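Local coordinates for regulatory protein MarR (Planctomyces limnophilus, PDB 3U2R), which probably acts as a DNA-binding transcription factor of the MarR family, built on a winged helix-turn-helix fold, at residues R94-K97 / V103-V106; Y28-A33 / A135-H140; L54-H59 / D118-V123; S45-N50 / T80-R85. All coordinates share one frame; numbering follows the deposited sequence.

Contact 1: R94-K97 / V103-V106; sequences RTRK and VVEV
Val104 packs between two arginines of the neighbouring strand, and this is the tight part of the contact. Its CG1 sits 3.6 Å from CG of Arg94. Its CG2 lies over one face of the Arg96 guanidinium, 3.4 Å from NH1 of Arg96. The two methyls can serve both arginines because CG1 is anti to the backbone N (chi1 176°) and CG2 is anti to the carbonyl carbon. Arg94 stays extended, and its guanidinium reaches Asp84 in a salt bridge. Arg96 bends at chi3, and its NH1 bonds to the carbonyl of Arg101. On the same face, CG2 of the buried Val106 lies alongside the Arg94 chain. The backbones are held by a pair of bonds between Thr95 and Glu105, with Thr95 N to Glu105 O at 2.8 Å. Lys97 N adds a bond to Val103 O at 2.8 Å. The face of Thr95 and Glu105 is looser. There Lys97 NZ stays 4.4 Å from Glu105 OE2, beyond a salt bridge, although CG of Lys97 still touches CG1 of Val103 at 3.8 Å. Strand 103-108 also pairs with strand 63-64. This antiparallel hairpin is the wing of the winged helix-turn-helix fold of MarR proteins.

Contact 2: Y28-A33 / A135-H140; sequences YDRMKA and AADELH
Arg30 points its CG anti to the backbone N (chi1 180°), then bends at chi2 and chi3, which turns the NE side of its guanidinium to Asp137. Asp137 has CG anti to its carbonyl carbon and comes from the opposite direction. The result is a side-on salt bridge with two nitrogens, one to each carboxylate oxygen. NE of Arg30 bonds to OD2 of Asp137 at 2.8 Å. This bond is fairly straight, lies in the guanidinium plane and uses the syn lone pair of OD2. The second bond, from NH2 of Arg30 to OD1 of Asp137 at 2.9 Å, is more bent, with 131° at the hydrogen. The two planes are 38° apart, and the second oxygen is tilted from the guanidinium plane. The pair bridges a wide gap, as the CA atoms of Arg30 and Asp137 are 9.2 Å apart. The Arg30 side chain also rests on His133 and Leu134 of helix 110-148. Nearby, Tyr28 and Glu138 pack against the second subunit, while His140 NE2 bonds to His140 NE2 of the third subunit. The salt bridge thus ties helix 18-40 to helix 110-148, the terminal helices that form the dimerisation domain in MarR-family proteins.

Contact 3: L54-H59 / D118-V123; sequences LLRSVH and DLEEPV
Arg56 and Glu120 meet through a single pair of atoms at the ends of long side chains. Their CA atoms are 13.0 Å apart. The two side chains span this gap, Glu120 extended beyond CG and Arg56 bent at chi3. Arg56 leaves its helix with CG anti to the backbone N. It runs on extended through chi2 and turns at chi3 (54°), which carries the guanidinium toward helix 110-148. On the way, the side chain packs on Leu108, Leu113 and Leu116. Glu120 starts with CG beside its backbone N. Its CB does not point at Arg56, but the carboxylate reaches across. NH2 of Arg56 then lies 3.5 Å from OE2 of Glu120. The guanidinium and carboxylate planes are 50° apart, and OE2 approaches the guanidinium obliquely. The bond is weak and bent, with 139° at the hydrogen. Within segment 54-59, OG of Ser57 donates to the carbonyl O of Leu54 at 2.6 Å. Elsewhere on the two segments, Leu55 packs on Leu108, and Leu119 packs on Phe42 and Leu44. What remains between the segments is a long, one-bond salt bridge at the surface. Its attraction is probably mainly electrostatic, with little directional hydrogen bonding. It links helix 46-58 to the long helix 110-148 without close packing between the two segments.

Contact 4: S45-N50 / T80-R85; sequences SAQQYN and TRLIDR
The start of helix 46-58 meets helix 78-88, probably the DNA-recognition helix by comparison with other MarR proteins, within the winged helix-turn-helix domain. The segment axes cross at -76° and come within 10.3 Å. Gln48 and Leu82 are the centre of the contact. Their side chains slide past each other in opposite directions, with CG of Gln48 3.7 Å from CG of Leu82. The Gln48 chain has CG anti to its carbonyl carbon and is extended beyond it, which places the amide against the backbone of helix 78-88. There NE2 donates to the carbonyl O of Leu82 at 3.3 Å, a weak but straight bond with 166° at the hydrogen. The same NE2 lies over one face of the Arg85 guanidinium, offset toward its rim, with the two planes 35° apart. Gln47 crosses Leu82 at about a right angle, and its OE1 comes 3.3 Å from CD1 of Leu82. The oxygen of the Gln48 amide is held by Ser45, just before the helix. Ser45 is the N-cap residue and forms a capping box with Gln48. Gln48 N donates to Ser45 OG at 3.3 Å. OE1 of Gln48 accepts from Ser45 N at 3.1 Å, in the carbonyl plane on a lone pair. Ser45 OG also donates to OE1, but from above that plane. The chemistry implies that one buried amide does two jobs. Its oxygen closes the helix cap and its nitrogen reaches helix 78-88, which probably helps to fix the rotation of the amide.

In the fold
Contacts 1, 3 and 4 belong to one connected body. Contacts 1 and 4 have centres 16 Å apart and are joined by a salt bridge, with Arg94 NH2 2.7 Å from Asp84 OD1. This ties the wing to helix 78-88. Contacts 3 and 4 share helix 46-58, and their centres are 13 Å apart. Tyr49 packs there on Leu119 and Val123 of helix 110-148. Contacts 1 and 3 touch where Val106 O lies 3.4 Å from Leu55 CD2. Contact 2 stands apart, its centre 40 Å from that of contact 1, on the opposite side of the chain's centre. It shares helix 110-148 with contact 3. Contacts 2 and 4 both reach the second subunit.

Contact 1: R94-K97 / V103-V106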
loop_
_atom_site.group_PDB
_atom_site.type_symbol
_atom_site.label_atom_id
_atom_site.label_comp_id
_atom_site.label_asym_id
_atom_site.label_seq_id
_atom_site.Cartn_x
_atom_site.Cartn_y
_atom_site.Cartn_z
ATOM N N ARG A 94 9.052 -28.080 -34.252
ATOM C CA ARG A 94 7.806 -28.411 -34.940
ATOM C C ARG A 94 7.831 -29.794 -35.529
ATOM O O ARG A 94 8.845 -30.237 -36.076
ATOM C CB ARG A 94 7.523 -27.410 -36.055
ATOM C CG ARG A 94 6.954 -26.119 -35.546
ATOM C CD ARG A 94 6.822 -25.122 -36.693
ATOM N NE ARG A 94 5.974 -23.979 -36.369
ATOM C CZ ARG A 94 6.099 -22.752 -36.869
ATOM N NH1 ARG A 94 5.251 -21.796 -36.517
ATOM N NH2 ARG A 94 7.088 -22.464 -37.712
ATOM N N THR A 95 6.701 -30.479 -35.447
ATOM C CA THR A 95 6.544 -31.810 -36.061
ATOM C C THR A 95 5.211 -31.819 -36.791
ATOM O O THR A 95 4.183 -31.612 -36.157
ATOM C CB THR A 95 6.628 -32.914 -35.011
ATOM O OG1 THR A 95 7.842 -32.723 -34.284
ATOM C CG2 THR A 95 6.667 -34.307 -35.644
ATOM N N ARG A 96 5.231 -31.979 -38.130
ATOM C CA ARG A 96 3.999 -32.032 -38.932
ATOM C C ARG A 96 3.460 -33.459 -38.761
ATOM O O ARG A 96 4.251 -34.401 -38.814
ATOM C CB ARG A 96 4.334 -31.672 -40.395
ATOM C CG ARG A 96 3.176 -31.252 -41.222
ATOM C CD ARG A 96 3.655 -30.783 -42.608
ATOM N NE ARG A 96 4.382 -29.513 -42.524
ATOM C CZ ARG A 96 3.834 -28.312 -42.319
ATOM N NH1 ARG A 96 2.515 -28.180 -42.207
ATOM N NH2 ARG A 96 4.604 -27.230 -42.234
ATOM N N LYS A 97 2.178 -33.630 -38.434
ATOM C CA LYS A 97 1.642 -34.975 -38.198
ATOM C C LYS A 97 1.700 -35.759 -39.495
ATOM O O LYS A 97 1.119 -35.322 -40.494
ATOM C CB LYS A 97 0.213 -34.930 -37.647
ATOM C CG LYS A 97 0.146 -34.437 -36.220
ATOM C CD LYS A 97 -1.050 -35.041 -35.448
ATOM C CE LYS A 97 -0.683 -36.284 -34.653
ATOM N NZ LYS A 97 -1.736 -36.641 -33.663
ATOM N N VAL A 103 -1.707 -30.411 -39.555
ATOM C CA VAL A 103 -1.474 -30.265 -38.130
ATOM C C VAL A 103 0.051 -30.248 -37.828
ATOM O O VAL A 103 0.794 -31.152 -38.201
ATOM C CB VAL A 103 -2.219 -31.401 -37.365
ATOM C CG1 VAL A 103 -1.951 -31.337 -35.865
ATOM C CG2 VAL A 103 -3.719 -31.334 -37.640
ATOM N N VAL A 104 0.471 -29.216 -37.115
ATOM C CA VAL A 104 1.838 -29.008 -36.693
ATOM C C VAL A 104 1.854 -29.046 -35.158
ATOM O O VAL A 104 1.215 -28.211 -34.528
ATOM C CB VAL A 104 2.427 -27.689 -37.273
ATOM C CG1 VAL A 104 3.850 -27.431 -36.722
ATOM C CG2 VAL A 104 2.427 -27.729 -38.792
ATOM N N GLU A 105 2.500 -30.061 -34.577
ATOM C CA GLU A 105 2.681 -30.171 -33.137
ATOM C C GLU A 105 3.973 -29.454 -32.797
ATOM O O GLU A 105 4.924 -29.513 -33.570
ATOM C CB GLU A 105 2.722 -31.629 -32.661
ATOM C CG GLU A 105 1.376 -32.307 -32.804
ATOM C CD GLU A 105 1.296 -33.620 -32.055
ATOM O OE1 GLU A 105 2.147 -34.498 -32.323
ATOM O OE2 GLU A 105 0.408 -33.759 -31.179
ATOM N N VAL A 106 3.975 -28.713 -31.701
ATOM C CA VAL A 106 5.125 -27.922 -31.261
ATOM C C VAL A 106 5.472 -28.378 -29.858
ATOM O O VAL A 106 4.572 -28.409 -29.029
ATOM C CB VAL A 106 4.720 -26.411 -31.273
ATOM C CG1 VAL A 106 5.922 -25.509 -30.986
ATOM C CG2 VAL A 106 4.066 -26.036 -32.598
#

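Contact 2: Y28-A33 / A135-H140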
loop_
_atom_site.group_PDB
_atom_site.type_symbol
_atom_site.label_atom_id
_atom_site.label_comp_id
_atom_site.label_asym_id
_atom_site.label_seq_id
_atom_site.Cartn_x
_atom_site.Cartn_y
_atom_site.Cartn_z
ATOM N N TYR A 28 -4.280 -2.950 -15.844
ATOM C CA TYR A 28 -3.804 -3.679 -17.033
ATOM C C TYR A 28 -2.627 -2.951 -17.652
ATOM O O TYR A 28 -1.612 -3.582 -18.004
ATOM C CB TYR A 28 -4.942 -3.874 -18.043
ATOM C CG TYR A 28 -4.500 -4.345 -19.404
ATOM C CD1 TYR A 28 -4.360 -5.689 -19.682
ATOM C CD2 TYR A 28 -4.206 -3.429 -20.419
ATOM C CE1 TYR A 28 -3.940 -6.125 -20.939
ATOM C CE2 TYR A 28 -3.727 -3.845 -21.645
ATOM C CZ TYR A 28 -3.602 -5.195 -21.911
ATOM O OH TYR A 28 -3.192 -5.627 -23.147
ATOM N N ASP A 29 -2.770 -1.644 -17.879
ATOM C CA ASP A 29 -1.692 -0.890 -18.550
ATOM C C ASP A 29 -0.356 -0.931 -17.760
ATOM O O ASP A 29 0.738 -1.048 -18.346
ATOM C CB ASP A 29 -2.090 0.542 -18.743
ATOM C CG ASP A 29 -3.212 0.709 -19.718
ATOM O OD1 ASP A 29 -3.285 -0.090 -20.665
ATOM O OD2 ASP A 29 -3.953 1.716 -19.604
ATOM N N ARG A 30 -0.447 -0.891 -16.454
ATOM C CA ARG A 30 0.767 -0.885 -15.649
ATOM C C ARG A 30 1.435 -2.239 -15.689
ATOM O O ARG A 30 2.649 -2.335 -15.866
ATOM C CB ARG A 30 0.432 -0.480 -14.207
ATOM C CG ARG A 30 1.613 -0.439 -13.247
ATOM C CD ARG A 30 2.600 0.659 -13.473
ATOM N NE ARG A 30 2.016 1.934 -13.078
ATOM C CZ ARG A 30 2.508 3.124 -13.402
ATOM N NH1 ARG A 30 3.569 3.219 -14.178
ATOM N NH2 ARG A 30 1.918 4.232 -12.972
HETATM N N MSE A 31 0.659 -3.270 -15.511
HETATM C CA MSE A 31 1.180 -4.643 -15.565
HETATM C C MSE A 31 1.752 -4.981 -16.900
HETATM O O MSE A 31 2.796 -5.616 -16.973
HETATM C CB MSE A 31 0.106 -5.669 -15.233
HETATM C CG MSE A 31 -0.254 -5.646 -13.780
HETATM SE SE MSE A 31 -1.490 -7.107 -13.264
HETATM C CE MSE A 31 -2.657 -6.832 -14.410
ATOM N N LYS A 32 1.049 -4.603 -17.950
ATOM C CA LYS A 32 1.484 -4.857 -19.339
ATOM C C LYS A 32 2.795 -4.159 -19.650
ATOM O O LYS A 32 3.680 -4.732 -20.308
ATOM C CB LYS A 32 0.408 -4.327 -20.321
ATOM C CG LYS A 32 0.702 -4.589 -21.793
ATOM C CD LYS A 32 0.240 -5.951 -22.184
ATOM C CE LYS A 32 0.784 -6.383 -23.525
ATOM N NZ LYS A 32 0.544 -5.343 -24.551
ATOM N N ALA A 33 2.918 -2.887 -19.218
ATOM C CA ALA A 33 4.162 -2.173 -19.522
ATOM C C ALA A 33 5.412 -2.805 -18.811
ATOM O O ALA A 33 6.492 -2.866 -19.395
ATOM C CB ALA A 33 4.024 -0.736 -19.117
ATOM N N ALA A 135 -0.100 -0.922 -6.167
ATOM C CA ALA A 135 -0.504 -0.485 -4.845
ATOM C C ALA A 135 -0.212 1.023 -4.662
ATOM O O ALA A 135 -1.081 1.751 -4.178
ATOM C CB ALA A 135 0.174 -1.332 -3.805
ATOM N N ALA A 136 0.912 1.507 -5.178
ATOM C CA ALA A 136 1.196 2.944 -5.137
ATOM C C ALA A 136 0.207 3.710 -5.983
ATOM O O ALA A 136 -0.236 4.769 -5.583
ATOM C CB ALA A 136 2.595 3.257 -5.613
ATOM N N ASP A 137 -0.065 3.274 -7.164
ATOM C CA ASP A 137 -1.033 4.026 -8.027
ATOM C C ASP A 137 -2.417 4.153 -7.301
ATOM O O ASP A 137 -3.016 5.219 -7.252
ATOM C CB ASP A 137 -1.227 3.302 -9.368
ATOM C CG ASP A 137 -0.031 3.233 -10.351
ATOM O OD1 ASP A 137 0.880 4.081 -10.239
ATOM O OD2 ASP A 137 -0.042 2.328 -11.295
ATOM N N GLU A 138 -2.876 3.053 -6.696
ATOM C CA GLU A 138 -4.132 3.000 -5.988
ATOM C C GLU A 138 -4.120 3.882 -4.738
ATOM O O GLU A 138 -5.114 4.545 -4.422
ATOM C CB GLU A 138 -4.441 1.528 -5.620
ATOM C CG GLU A 138 -4.720 0.719 -6.885
ATOM C CD GLU A 138 -4.362 -0.737 -6.873
ATOM O OE1 GLU A 138 -4.184 -1.321 -5.784
ATOM O OE2 GLU A 138 -4.315 -1.317 -7.977
ATOM N N LEU A 139 -3.010 3.877 -4.032
ATOM C CA LEU A 139 -2.869 4.732 -2.865
ATOM C C LEU A 139 -2.843 6.224 -3.271
ATOM O O LEU A 139 -3.450 7.040 -2.567
ATOM C CB LEU A 139 -1.618 4.341 -2.039
ATOM C CG LEU A 139 -1.940 3.239 -1.035
ATOM C CD1 LEU A 139 -0.721 2.530 -0.609
ATOM C CD2 LEU A 139 -2.623 3.870 0.188
ATOM N N HIS A 140 -2.270 6.565 -4.423
ATOM C CA HIS A 140 -2.318 7.980 -4.895
ATOM C C HIS A 140 -3.754 8.422 -5.120
ATOM O O HIS A 140 -4.133 9.479 -4.683
ATOM C CB HIS A 140 -1.535 8.187 -6.181
ATOM C CG HIS A 140 -0.089 7.938 -5.980
ATOM N ND1 HIS A 140 0.728 7.384 -6.972
ATOM C CD2 HIS A 140 0.635 8.094 -4.857
ATOM C CE1 HIS A 140 1.925 7.278 -6.405
ATOM N NE2 HIS A 140 1.883 7.687 -5.128
#

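Contact 3: L54-H59 / D118-V123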
loop_
_atom_site.group_PDB
_atom_site.type_symbol
_atom_site.label_atom_id
_atom_site.label_comp_id
_atom_site.label_asym_id
_atom_site.label_seq_id
_atom_site.Cartn_x
_atom_site.Cartn_y
_atom_site.Cartn_z
ATOM N N LEU A 54 3.312 -22.967 -21.455
ATOM C CA LEU A 54 2.286 -23.959 -21.808
ATOM C C LEU A 54 2.991 -25.210 -22.379
ATOM O O LEU A 54 2.654 -26.330 -21.998
ATOM C CB LEU A 54 1.328 -23.328 -22.839
ATOM C CG LEU A 54 0.193 -24.148 -23.408
ATOM C CD1 LEU A 54 -0.807 -24.561 -22.312
ATOM C CD2 LEU A 54 -0.561 -23.344 -24.432
ATOM N N LEU A 55 4.034 -25.023 -23.212
ATOM C CA LEU A 55 4.706 -26.195 -23.749
ATOM C C LEU A 55 5.527 -26.928 -22.687
ATOM O O LEU A 55 5.713 -28.138 -22.810
ATOM C CB LEU A 55 5.554 -25.871 -24.999
ATOM C CG LEU A 55 4.741 -25.337 -26.171
ATOM C CD1 LEU A 55 5.630 -25.013 -27.340
ATOM C CD2 LEU A 55 3.663 -26.292 -26.573
ATOM N N ARG A 56 5.992 -26.239 -21.664
ATOM C CA ARG A 56 6.705 -26.879 -20.546
ATOM C C ARG A 56 5.789 -27.818 -19.778
ATOM O O ARG A 56 6.246 -28.880 -19.376
ATOM C CB ARG A 56 7.316 -25.843 -19.570
ATOM C CG ARG A 56 8.094 -26.526 -18.394
ATOM C CD ARG A 56 9.101 -25.648 -17.657
ATOM N NE ARG A 56 8.564 -24.378 -17.134
ATOM C CZ ARG A 56 9.302 -23.436 -16.515
ATOM N NH1 ARG A 56 8.742 -22.301 -16.109
ATOM N NH2 ARG A 56 10.610 -23.620 -16.316
ATOM N N SER A 57 4.486 -27.463 -19.627
ATOM C CA SER A 57 3.528 -28.283 -18.871
ATOM C C SER A 57 3.265 -29.641 -19.497
ATOM O O SER A 57 2.776 -30.517 -18.796
ATOM C CB SER A 57 2.198 -27.548 -18.682
ATOM O OG SER A 57 1.469 -27.407 -19.895
ATOM N N VAL A 58 3.562 -29.826 -20.789
ATOM C CA VAL A 58 3.391 -31.113 -21.482
ATOM C C VAL A 58 4.763 -31.708 -21.929
ATOM O O VAL A 58 4.791 -32.864 -22.337
ATOM C CB VAL A 58 2.396 -30.974 -22.671
ATOM C CG1 VAL A 58 1.031 -30.497 -22.165
ATOM C CG2 VAL A 58 2.915 -30.014 -23.754
ATOM N N HIS A 59 5.888 -30.937 -21.879
ATOM C CA HIS A 59 7.239 -31.416 -22.263
ATOM C C HIS A 59 7.480 -32.791 -21.635
ATOM O O HIS A 59 7.095 -32.996 -20.477
ATOM C CB HIS A 59 8.338 -30.435 -21.782
ATOM C CG HIS A 59 9.693 -30.829 -22.249
ATOM N ND1 HIS A 59 10.536 -31.574 -21.451
ATOM C CD2 HIS A 59 10.279 -30.652 -23.471
ATOM C CE1 HIS A 59 11.585 -31.874 -22.214
ATOM N NE2 HIS A 59 11.484 -31.323 -23.427
ATOM N N ASP A 118 16.105 -19.459 -16.875
ATOM C CA ASP A 118 16.748 -18.142 -16.757
ATOM C C ASP A 118 15.764 -17.012 -16.542
ATOM O O ASP A 118 16.159 -15.941 -16.077
ATOM C CB ASP A 118 17.548 -17.805 -18.009
ATOM C CG ASP A 118 18.748 -18.683 -18.233
ATOM O OD1 ASP A 118 19.142 -19.405 -17.281
ATOM O OD2 ASP A 118 19.274 -18.680 -19.362
ATOM N N LEU A 119 14.524 -17.207 -16.916
ATOM C CA LEU A 119 13.496 -16.194 -16.758
ATOM C C LEU A 119 12.766 -16.265 -15.424
ATOM O O LEU A 119 11.994 -15.366 -15.171
ATOM C CB LEU A 119 12.459 -16.309 -17.883
ATOM C CG LEU A 119 12.917 -15.738 -19.206
ATOM C CD1 LEU A 119 12.044 -16.225 -20.336
ATOM C CD2 LEU A 119 12.890 -14.237 -19.185
ATOM N N GLU A 120 12.916 -17.324 -14.637
ATOM C CA GLU A 120 12.176 -17.462 -13.380
ATOM C C GLU A 120 12.383 -16.292 -12.447
ATOM O O GLU A 120 11.397 -15.731 -11.987
ATOM C CB GLU A 120 12.560 -18.772 -12.662
ATOM C CG GLU A 120 11.814 -19.975 -13.239
ATOM C CD GLU A 120 12.287 -21.325 -12.731
ATOM O OE1 GLU A 120 12.887 -21.374 -11.632
ATOM O OE2 GLU A 120 12.064 -22.334 -13.436
ATOM N N GLU A 121 13.627 -15.897 -12.209
ATOM C CA GLU A 121 13.958 -14.771 -11.305
ATOM C C GLU A 121 13.540 -13.388 -11.884
ATOM O O GLU A 121 12.807 -12.665 -11.226
ATOM C CB GLU A 121 15.440 -14.778 -10.968
ATOM C CG GLU A 121 15.772 -14.220 -9.602
ATOM C CD GLU A 121 16.201 -15.373 -8.707
ATOM O OE1 GLU A 121 15.351 -16.260 -8.450
ATOM O OE2 GLU A 121 17.398 -15.439 -8.342
ATOM N N PRO A 122 13.923 -13.037 -13.121
ATOM C CA PRO A 122 13.447 -11.762 -13.702
ATOM C C PRO A 122 11.918 -11.596 -13.720
ATOM O O PRO A 122 11.420 -10.510 -13.464
ATOM C CB PRO A 122 13.978 -11.823 -15.151
ATOM C CG PRO A 122 15.095 -12.765 -15.160
ATOM C CD PRO A 122 14.881 -13.730 -14.027
ATOM N N VAL A 123 11.177 -12.671 -13.984
ATOM C CA VAL A 123 9.706 -12.642 -14.049
ATOM C C VAL A 123 9.121 -12.506 -12.656
ATOM O O VAL A 123 8.211 -11.695 -12.470
ATOM C CB VAL A 123 9.161 -13.878 -14.816
ATOM C CG1 VAL A 123 7.639 -14.022 -14.710
ATOM C CG2 VAL A 123 9.550 -13.748 -16.277
#

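Contact 4: S45-N50 / T80-R85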
loop_
_atom_site.group_PDB
_atom_site.type_symbol
_atom_site.label_atom_id
_atom_site.label_comp_id
_atom_site.label_asym_id
_atom_site.label_seq_id
_atom_site.Cartn_x
_atom_site.Cartn_y
_atom_site.Cartn_z
ATOM N N SER A 45 7.805 -11.572 -26.206
ATOM C CA SER A 45 6.540 -10.993 -25.792
ATOM C C SER A 45 6.007 -11.894 -24.724
ATOM O O SER A 45 6.437 -13.057 -24.594
ATOM C CB SER A 45 5.560 -10.930 -26.955
ATOM O OG SER A 45 5.486 -12.206 -27.589
ATOM N N ALA A 46 5.039 -11.382 -23.978
ATOM C CA ALA A 46 4.398 -12.144 -22.934
ATOM C C ALA A 46 3.660 -13.343 -23.545
ATOM O O ALA A 46 3.643 -14.397 -22.926
ATOM C CB ALA A 46 3.430 -11.261 -22.144
ATOM N N GLN A 47 3.102 -13.198 -24.773
ATOM C CA GLN A 47 2.375 -14.289 -25.428
ATOM C C GLN A 47 3.357 -15.402 -25.802
ATOM O O GLN A 47 2.989 -16.570 -25.724
ATOM C CB GLN A 47 1.568 -13.813 -26.654
ATOM C CG GLN A 47 0.451 -14.767 -27.005
ATOM C CD GLN A 47 -0.485 -14.244 -28.089
ATOM O OE1 GLN A 47 -0.060 -13.663 -29.104
ATOM N NE2 GLN A 47 -1.789 -14.483 -27.927
ATOM N N GLN A 48 4.608 -15.037 -26.146
ATOM C CA GLN A 48 5.664 -16.036 -26.418
ATOM C C GLN A 48 6.082 -16.730 -25.126
ATOM O O GLN A 48 6.197 -17.935 -25.112
ATOM C CB GLN A 48 6.862 -15.428 -27.103
ATOM C CG GLN A 48 6.619 -15.151 -28.577
ATOM C CD GLN A 48 7.788 -14.428 -29.191
ATOM O OE1 GLN A 48 8.281 -13.461 -28.659
ATOM N NE2 GLN A 48 8.201 -14.799 -30.363
ATOM N N TYR A 49 6.193 -15.988 -24.014
ATOM C CA TYR A 49 6.502 -16.589 -22.711
ATOM C C TYR A 49 5.384 -17.574 -22.329
ATOM O O TYR A 49 5.667 -18.680 -21.852
ATOM C CB TYR A 49 6.657 -15.462 -21.664
ATOM C CG TYR A 49 6.846 -15.957 -20.237
ATOM C CD1 TYR A 49 8.080 -16.393 -19.793
ATOM C CD2 TYR A 49 5.793 -15.976 -19.343
ATOM C CE1 TYR A 49 8.249 -16.917 -18.513
ATOM C CE2 TYR A 49 5.962 -16.433 -18.036
ATOM C CZ TYR A 49 7.211 -16.870 -17.614
ATOM O OH TYR A 49 7.444 -17.364 -16.354
ATOM N N ASN A 50 4.103 -17.145 -22.539
ATOM C CA ASN A 50 2.907 -17.932 -22.228
ATOM C C ASN A 50 2.867 -19.216 -23.080
ATOM O O ASN A 50 2.620 -20.274 -22.551
ATOM C CB ASN A 50 1.656 -17.118 -22.432
ATOM C CG ASN A 50 1.441 -16.073 -21.377
ATOM O OD1 ASN A 50 2.064 -16.065 -20.325
ATOM N ND2 ASN A 50 0.437 -15.281 -21.566
ATOM N N THR A 80 1.137 -18.521 -35.285
ATOM C CA THR A 80 2.074 -19.215 -36.178
ATOM C C THR A 80 3.304 -18.327 -36.401
ATOM O O THR A 80 4.397 -18.852 -36.343
ATOM C CB THR A 80 1.402 -19.638 -37.484
ATOM O OG1 THR A 80 0.392 -20.598 -37.134
ATOM C CG2 THR A 80 2.437 -20.233 -38.533
ATOM N N ARG A 81 3.136 -17.002 -36.596
ATOM C CA ARG A 81 4.296 -16.106 -36.753
ATOM C C ARG A 81 5.102 -16.083 -35.434
ATOM O O ARG A 81 6.329 -16.192 -35.413
ATOM C CB ARG A 81 3.853 -14.679 -37.142
ATOM C CG ARG A 81 3.633 -14.495 -38.642
ATOM C CD ARG A 81 2.721 -13.306 -38.976
ATOM N NE ARG A 81 3.379 -12.000 -38.821
ATOM C CZ ARG A 81 4.164 -11.410 -39.726
ATOM N NH1 ARG A 81 4.434 -12.012 -40.883
ATOM N NH2 ARG A 81 4.695 -10.216 -39.476
ATOM N N LEU A 82 4.365 -15.946 -34.344
ATOM C CA LEU A 82 4.850 -15.994 -32.965
ATOM C C LEU A 82 5.727 -17.265 -32.763
ATOM O O LEU A 82 6.856 -17.156 -32.318
ATOM C CB LEU A 82 3.601 -15.997 -32.086
ATOM C CG LEU A 82 3.681 -16.170 -30.614
ATOM C CD1 LEU A 82 2.415 -15.613 -29.964
ATOM C CD2 LEU A 82 3.789 -17.634 -30.209
ATOM N N ILE A 83 5.215 -18.436 -33.158
ATOM C CA ILE A 83 5.905 -19.706 -33.003
ATOM C C ILE A 83 7.086 -19.769 -33.982
ATOM O O ILE A 83 8.102 -20.339 -33.608
ATOM C CB ILE A 83 4.909 -20.914 -33.160
ATOM C CG1 ILE A 83 4.049 -21.040 -31.894
ATOM C CG2 ILE A 83 5.624 -22.292 -33.393
ATOM C CD1 ILE A 83 2.882 -21.936 -32.056
ATOM N N ASP A 84 6.952 -19.211 -35.217
ATOM C CA ASP A 84 8.025 -19.137 -36.217
ATOM C C ASP A 84 9.262 -18.513 -35.589
ATOM O O ASP A 84 10.355 -19.000 -35.805
ATOM C CB ASP A 84 7.629 -18.248 -37.448
ATOM C CG ASP A 84 6.643 -18.764 -38.484
ATOM O OD1 ASP A 84 6.256 -19.964 -38.402
ATOM O OD2 ASP A 84 6.283 -17.971 -39.421
ATOM N N ARG A 85 9.086 -17.392 -34.859
ATOM C CA ARG A 85 10.195 -16.715 -34.181
ATOM C C ARG A 85 10.821 -17.637 -33.160
ATOM O O ARG A 85 12.048 -17.746 -33.110
ATOM C CB ARG A 85 9.724 -15.418 -33.492
ATOM C CG ARG A 85 9.427 -14.292 -34.485
ATOM C CD ARG A 85 9.007 -13.016 -33.773
ATOM N NE ARG A 85 7.568 -12.977 -33.501
ATOM C CZ ARG A 85 6.967 -12.111 -32.685
ATOM N NH1 ARG A 85 7.679 -11.191 -32.030
ATOM N NH2 ARG A 85 5.652 -12.166 -32.503
#